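Local atomic coordinates of coiled-coil quantitatively-enriched protein 1 (Schizosaccharomyces pombe, PDB entry 7CUJ), a protein that links telomeres to the meiotic centrosome and is required for telomere clustering in meiotic prophase, telomere length regulation and chromosome segregation. Residues D38-T42 / G43-S47; F104-L107 / Q108-K112; T136-L139 / K140-I144. All coordinates share one frame; numbering follows the deposited sequence.

Interaction 1: D38-T42 / G43-S47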
# COMPACT_ATOMS: atom_id res chain seq x y z
N ASP A 38 8.75 -1.18 -0.66
CA ASP A 38 9.10 -2.29 -1.52
C ASP A 38 9.32 -1.79 -2.95
O ASP A 38 10.28 -2.19 -3.60
CB ASP A 38 8.05 -3.41 -1.46
CG ASP A 38 8.34 -4.56 -2.40
OD1 ASP A 38 9.36 -5.25 -2.19
OD2 ASP A 38 7.55 -4.75 -3.35
N HIS A 39 8.44 -0.89 -3.40
CA HIS A 39 8.51 -0.33 -4.74
C HIS A 39 9.79 0.48 -4.90
O HIS A 39 10.56 0.25 -5.83
CB HIS A 39 7.26 0.51 -5.03
CG HIS A 39 7.21 1.04 -6.43
ND1 HIS A 39 6.66 0.32 -7.47
CD2 HIS A 39 7.63 2.21 -6.95
CE1 HIS A 39 6.75 1.03 -8.58
NE2 HIS A 39 7.34 2.19 -8.29
N PHE A 40 10.02 1.41 -3.97
CA PHE A 40 11.10 2.38 -4.03
C PHE A 40 12.46 1.69 -3.91
O PHE A 40 13.44 2.14 -4.51
CB PHE A 40 10.92 3.43 -2.93
CG PHE A 40 12.07 4.38 -2.76
CD1 PHE A 40 12.29 5.40 -3.68
CD2 PHE A 40 12.92 4.28 -1.67
CE1 PHE A 40 13.35 6.28 -3.52
CE2 PHE A 40 13.97 5.17 -1.51
CZ PHE A 40 14.19 6.17 -2.43
N CYS A 41 12.52 0.60 -3.13
CA CYS A 41 13.79 -0.02 -2.78
C CYS A 41 14.18 -1.14 -3.74
O CYS A 41 15.26 -1.71 -3.59
CB CYS A 41 13.76 -0.54 -1.34
SG CYS A 41 13.89 0.76 -0.09
N THR A 42 13.33 -1.46 -4.72
CA THR A 42 13.61 -2.59 -5.61
C THR A 42 13.74 -2.16 -7.07
O THR A 42 13.91 -3.01 -7.94
CB THR A 42 12.58 -3.72 -5.49
OG1 THR A 42 11.28 -3.17 -5.67
CG2 THR A 42 12.67 -4.47 -4.17
N GLY A 43 13.65 -0.85 -7.35
CA GLY A 43 13.79 -0.39 -8.72
C GLY A 43 13.54 1.11 -8.88
O GLY A 43 13.25 1.80 -7.91
N PRO A 44 13.66 1.64 -10.12
CA PRO A 44 13.32 3.04 -10.40
C PRO A 44 11.89 3.35 -9.99
O PRO A 44 10.99 2.53 -10.18
CB PRO A 44 13.45 3.13 -11.93
CG PRO A 44 14.42 2.04 -12.30
CD PRO A 44 14.14 0.93 -11.31
N SER A 45 11.69 4.55 -9.43
CA SER A 45 10.38 4.99 -8.97
C SER A 45 10.12 6.41 -9.47
O SER A 45 11.05 7.16 -9.72
CB SER A 45 10.28 4.90 -7.47
OG SER A 45 11.15 5.84 -6.84
N ASP A 46 8.84 6.77 -9.59
CA ASP A 46 8.44 8.08 -10.08
C ASP A 46 8.60 9.12 -8.97
O ASP A 46 8.86 8.79 -7.82
CB ASP A 46 7.04 8.06 -10.69
CG ASP A 46 5.92 7.75 -9.71
OD1 ASP A 46 5.72 8.56 -8.78
OD2 ASP A 46 5.27 6.71 -9.89
N SER A 47 8.42 10.39 -9.36
CA SER A 47 8.61 11.56 -8.51
C SER A 47 7.68 11.53 -7.29
O SER A 47 8.07 11.97 -6.21
CB SER A 47 8.43 12.82 -9.32
OG SER A 47 8.45 13.97 -8.49
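Phe40 and Ser45 meet across the turn that follows helix 34-41, their CA atoms 5.6 Å apart. The ten residues span the end of that helix and the loop to helix 47-65, with Asp46 as the N-cap of helix 47-65. At the end of the first segment, Thr42 N makes a weak bond to His39 O at 3.4 Å. Gly43 then adopts a nearly fully extended backbone, phi 175° and psi 179°. Its carbonyl O comes to 3.4 Å from Phe40 O, two acceptors close together with no bond between them. No hydrogen bond joins 38-42 to 43-47, and the two segments meet through van der Waals contacts.

The short Ser45 side chain reaches two aromatic rings. Its CB touches the imidazole edge near the ring plane, 3.8 Å from His39 CD2. Its OG lies at the phenyl edge, 3.4 Å from Phe40 CD1. A chi1 of 67° sets OG between the backbone N and the carbonyl carbon of Ser45, the rotation that brings it to the phenyl ring. On the helix side, Thr42 OG1 turns back to Asp38 O in a very short hydrogen bond of 2.5 Å.

Phe40 also packs on Ile53 of helix 47-65 and on Leu233 of helix 232-243. The polar ends serve the subunit interface: His39 NE2 bonds to Asp46 OD2 of the second subunit, and Asp46 OD2 receives His39 NE2 of that subunit in return. The two carboxylate oxygens of Asp46 thus have different tasks, since OD1 accepts the backbone N-H of Ile49, capping helix 47-65.

Interaction 2: F104-L107 / Q108-K112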
# COMPACT_ATOMS: atom_id res chain seq x y z
N PHE A 104 15.71 12.26 26.60
CA PHE A 104 15.34 13.10 27.72
C PHE A 104 16.00 12.58 29.00
O PHE A 104 16.59 13.36 29.75
CB PHE A 104 13.82 13.17 27.86
CG PHE A 104 13.15 14.28 27.09
CD1 PHE A 104 13.30 14.38 25.71
CD2 PHE A 104 12.36 15.22 27.73
CE1 PHE A 104 12.68 15.40 25.00
CE2 PHE A 104 11.74 16.24 27.02
CZ PHE A 104 11.90 16.33 25.66
N LEU A 105 15.90 11.26 29.22
CA LEU A 105 16.45 10.63 30.41
C LEU A 105 17.97 10.80 30.44
O LEU A 105 18.54 11.07 31.50
CB LEU A 105 16.05 9.15 30.45
CG LEU A 105 16.60 8.34 31.62
CD1 LEU A 105 16.14 8.91 32.96
CD2 LEU A 105 16.21 6.87 31.51
N PHE A 106 18.61 10.64 29.28
CA PHE A 106 20.04 10.82 29.16
C PHE A 106 20.44 12.21 29.64
O PHE A 106 21.35 12.35 30.46
CB PHE A 106 20.54 10.56 27.73
CG PHE A 106 21.97 10.95 27.50
CD1 PHE A 106 23.01 10.09 27.85
CD2 PHE A 106 22.30 12.20 26.97
CE1 PHE A 106 24.33 10.46 27.65
CE2 PHE A 106 23.62 12.56 26.78
CZ PHE A 106 24.64 11.69 27.12
N LEU A 107 19.74 13.23 29.13
CA LEU A 107 20.07 14.62 29.41
C LEU A 107 19.87 14.92 30.90
O LEU A 107 20.65 15.68 31.48
CB LEU A 107 19.21 15.54 28.53
CG LEU A 107 19.62 15.59 27.05
CD1 LEU A 107 18.57 16.32 26.23
CD2 LEU A 107 20.98 16.25 26.88
N GLN A 108 18.85 14.31 31.50
CA GLN A 108 18.55 14.48 32.91
C GLN A 108 19.70 13.92 33.75
O GLN A 108 20.22 14.60 34.63
CB GLN A 108 17.25 13.77 33.27
CG GLN A 108 16.76 14.05 34.69
CD GLN A 108 15.93 12.91 35.23
OE1 GLN A 108 16.45 11.86 35.60
NE2 GLN A 108 14.63 13.13 35.30
N GLU A 109 20.09 12.67 33.45
CA GLU A 109 21.05 11.93 34.24
C GLU A 109 22.46 12.47 34.03
O GLU A 109 23.32 12.28 34.88
CB GLU A 109 20.98 10.43 33.93
CG GLU A 109 19.67 9.77 34.34
CD GLU A 109 19.39 9.66 35.83
OE1 GLU A 109 20.36 9.72 36.63
OE2 GLU A 109 18.21 9.50 36.19
N LEU A 110 22.68 13.13 32.88
CA LEU A 110 23.98 13.72 32.59
C LEU A 110 24.27 14.84 33.58
O LEU A 110 25.32 14.83 34.22
CB LEU A 110 24.01 14.23 31.14
CG LEU A 110 25.34 14.82 30.68
CD1 LEU A 110 26.42 13.75 30.56
CD2 LEU A 110 25.18 15.56 29.36
N PHE A 111 23.33 15.78 33.71
CA PHE A 111 23.50 16.95 34.56
C PHE A 111 23.41 16.56 36.04
O PHE A 111 24.02 17.21 36.89
CB PHE A 111 22.52 18.06 34.17
CG PHE A 111 22.83 18.72 32.86
CD1 PHE A 111 23.89 19.61 32.74
CD2 PHE A 111 22.07 18.46 31.73
CE1 PHE A 111 24.18 20.22 31.53
CE2 PHE A 111 22.35 19.07 30.52
CZ PHE A 111 23.41 19.95 30.42
N LYS A 112 22.65 15.49 36.32
CA LYS A 112 22.49 14.94 37.65
C LYS A 112 23.85 14.50 38.19
O LYS A 112 24.13 14.65 39.38
CB LYS A 112 21.53 13.75 37.60
CG LYS A 112 20.74 13.47 38.87
CD LYS A 112 19.69 12.40 38.67
CE LYS A 112 18.52 12.52 39.62
NZ LYS A 112 17.36 11.73 39.15
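Phe104 O takes the backbone N-H of Gln108 at 3.0 Å, one rung of the i to i+4 ladder of helix 102-112. Leu105 follows, its O accepting from Glu109 N at 3.0 Å. The Leu105 and Glu109 side chains run side by side and point the same way. Leu105 CD1 lies against the bent Glu109 chain, 3.9 Å from Glu109 CG, and is also near the carboxylate. Beyond Leu105, the Glu109 carboxylate has a long salt bridge to its helix neighbour, Lys112 NZ to Glu109 OE2 at 3.8 Å. Phe106 O accepts from Leu110 N at 2.9 Å. Its ring meets the same residue obliquely, with Phe106 CE2 4.3 Å from Leu110 CD2. Leu107 O takes a weak bond from Phe111 N. The Phe111 ring presents an edge to this same oxygen, CD2 standing 3.1 Å from Leu107 O. A chi1 of -71° keeps Phe111 CG beside its backbone N, which swings the ring back to that carbonyl. Helix 102-112 lies between two other helices: Leu105 and Phe106 face helix 275-294, Phe106 also reaches strand 11-16, and Leu107 packs on Leu135 of helix 129-141.

Interaction 3: T136-L139 / K140-I144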
# COMPACT_ATOMS: atom_id res chain seq x y z
N THR A 136 13.43 22.40 27.48
CA THR A 136 13.90 23.57 28.20
C THR A 136 13.18 23.69 29.54
O THR A 136 13.82 23.89 30.58
CB THR A 136 13.73 24.85 27.37
OG1 THR A 136 14.41 24.70 26.12
CG2 THR A 136 14.24 26.09 28.07
N GLN A 137 11.85 23.55 29.51
CA GLN A 137 11.02 23.73 30.69
C GLN A 137 11.22 22.57 31.66
O GLN A 137 11.14 22.74 32.87
CB GLN A 137 9.55 23.91 30.31
CG GLN A 137 9.25 25.24 29.63
CD GLN A 137 9.59 26.45 30.47
OE1 GLN A 137 9.45 26.45 31.69
NE2 GLN A 137 10.03 27.51 29.81
N TRP A 138 11.49 21.38 31.11
CA TRP A 138 11.61 20.18 31.92
C TRP A 138 12.96 20.13 32.63
O TRP A 138 13.05 19.59 33.74
CB TRP A 138 11.35 18.92 31.09
CG TRP A 138 11.50 17.67 31.90
CD1 TRP A 138 10.75 17.28 32.97
CD2 TRP A 138 12.50 16.65 31.72
NE1 TRP A 138 11.19 16.09 33.46
CE2 TRP A 138 12.27 15.67 32.72
CE3 TRP A 138 13.56 16.46 30.82
CZ2 TRP A 138 13.05 14.53 32.83
CZ3 TRP A 138 14.33 15.33 30.94
CH2 TRP A 138 14.08 14.37 31.93
N LEU A 139 14.01 20.68 32.00
CA LEU A 139 15.33 20.71 32.60
C LEU A 139 15.36 21.71 33.75
O LEU A 139 15.98 21.44 34.78
CB LEU A 139 16.39 21.05 31.54
CG LEU A 139 16.71 19.95 30.53
CD1 LEU A 139 17.69 20.45 29.48
CD2 LEU A 139 17.26 18.71 31.22
N LYS A 140 14.69 22.85 33.57
CA LYS A 140 14.54 23.86 34.61
C LYS A 140 13.86 23.23 35.83
O LYS A 140 14.28 23.45 36.96
CB LYS A 140 13.69 25.04 34.10
CG LYS A 140 14.38 25.97 33.12
CD LYS A 140 13.43 27.01 32.55
CE LYS A 140 14.08 27.92 31.53
NZ LYS A 140 13.14 28.95 31.03
N SER A 141 12.83 22.42 35.55
CA SER A 141 12.03 21.72 36.55
C SER A 141 12.90 20.85 37.46
O SER A 141 12.52 20.60 38.60
CB SER A 141 10.95 20.91 35.87
OG SER A 141 10.71 19.69 36.55
N GLN A 142 14.04 20.38 36.94
CA GLN A 142 14.92 19.48 37.66
C GLN A 142 16.15 20.23 38.17
O GLN A 142 17.16 19.61 38.51
CB GLN A 142 15.34 18.29 36.79
CG GLN A 142 14.20 17.52 36.14
CD GLN A 142 13.44 16.63 37.10
OE1 GLN A 142 13.76 15.45 37.26
NE2 GLN A 142 12.42 17.18 37.73
N ASN A 143 16.05 21.57 38.23
CA ASN A 143 17.11 22.45 38.72
C ASN A 143 18.35 22.37 37.82
O ASN A 143 19.46 22.17 38.31
CB ASN A 143 17.47 22.19 40.19
CG ASN A 143 16.35 22.48 41.16
OD1 ASN A 143 15.56 23.40 40.95
ND2 ASN A 143 16.27 21.70 42.22
N ILE A 144 18.14 22.53 36.51
CA ILE A 144 19.24 22.64 35.56
C ILE A 144 19.10 23.97 34.83
O ILE A 144 18.04 24.29 34.31
CB ILE A 144 19.27 21.44 34.58
CG1 ILE A 144 19.34 20.10 35.32
CG2 ILE A 144 20.40 21.58 33.57
CD1 ILE A 144 18.91 18.90 34.50
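Leu139 O receives two backbone donors from opposite faces of its plane, Gln142 N at 3.1 Å and Ile144 N at 3.0 Å. The Ile144 bond, with Asn143 N to Lys140 O at 2.9 Å, makes a Schellman motif that ends helix 129-141. Asn143 is its C-prime residue and has a positive phi of 64°. The helix belongs to a beta-alpha-beta crossover between parallel strands 121-126 and 146-148. Before the cap, regular i to i+4 bonds run from Lys140 N to Thr136 O and from Ser141 N to Gln137 O.

Among polar side chains, Gln142 NE2 bonds to Ser141 OG at 3.3 Å. Lys140 NZ has a long, weak ion pair with Glu147.

Carbon contacts make up the third group. The Lys140 chain lies alongside Thr136, fully extended beyond CG, with Lys140 CE 3.9 Å from Thr136 CG2. A serine in place of Lys140 would probably uncover the Thr136 methyl and leave the Glu147 carboxylate without this distant charge. An apolar contact also crosses the cap. Leu139 and Ile144 pass at a slant, and Leu139 CD2 rests 3.7 Å from Ile144 CD1.

How the interactions relate
The three contacts follow one another along the chain without interleaving. Interaction 1 stands apart: its centre lies about 41 Å from that of interaction 2 and about 45 Å from that of interaction 3, on the opposite side of the chain's centre. Interactions 2 and 3 are neighbours, with centres about 11 Å apart, on helices 102-112 and 129-141 beside the parallel sheet. They touch directly: Phe104 and Gln108 pack on Trp138, Gln108 also meets Gln142, and Phe111 meets Ile144. One side of the chain thus meets the second subunit, while on the other two helices pack together. This chain is the alpha/beta part of a longer protein, and the telomere function is that of the whole.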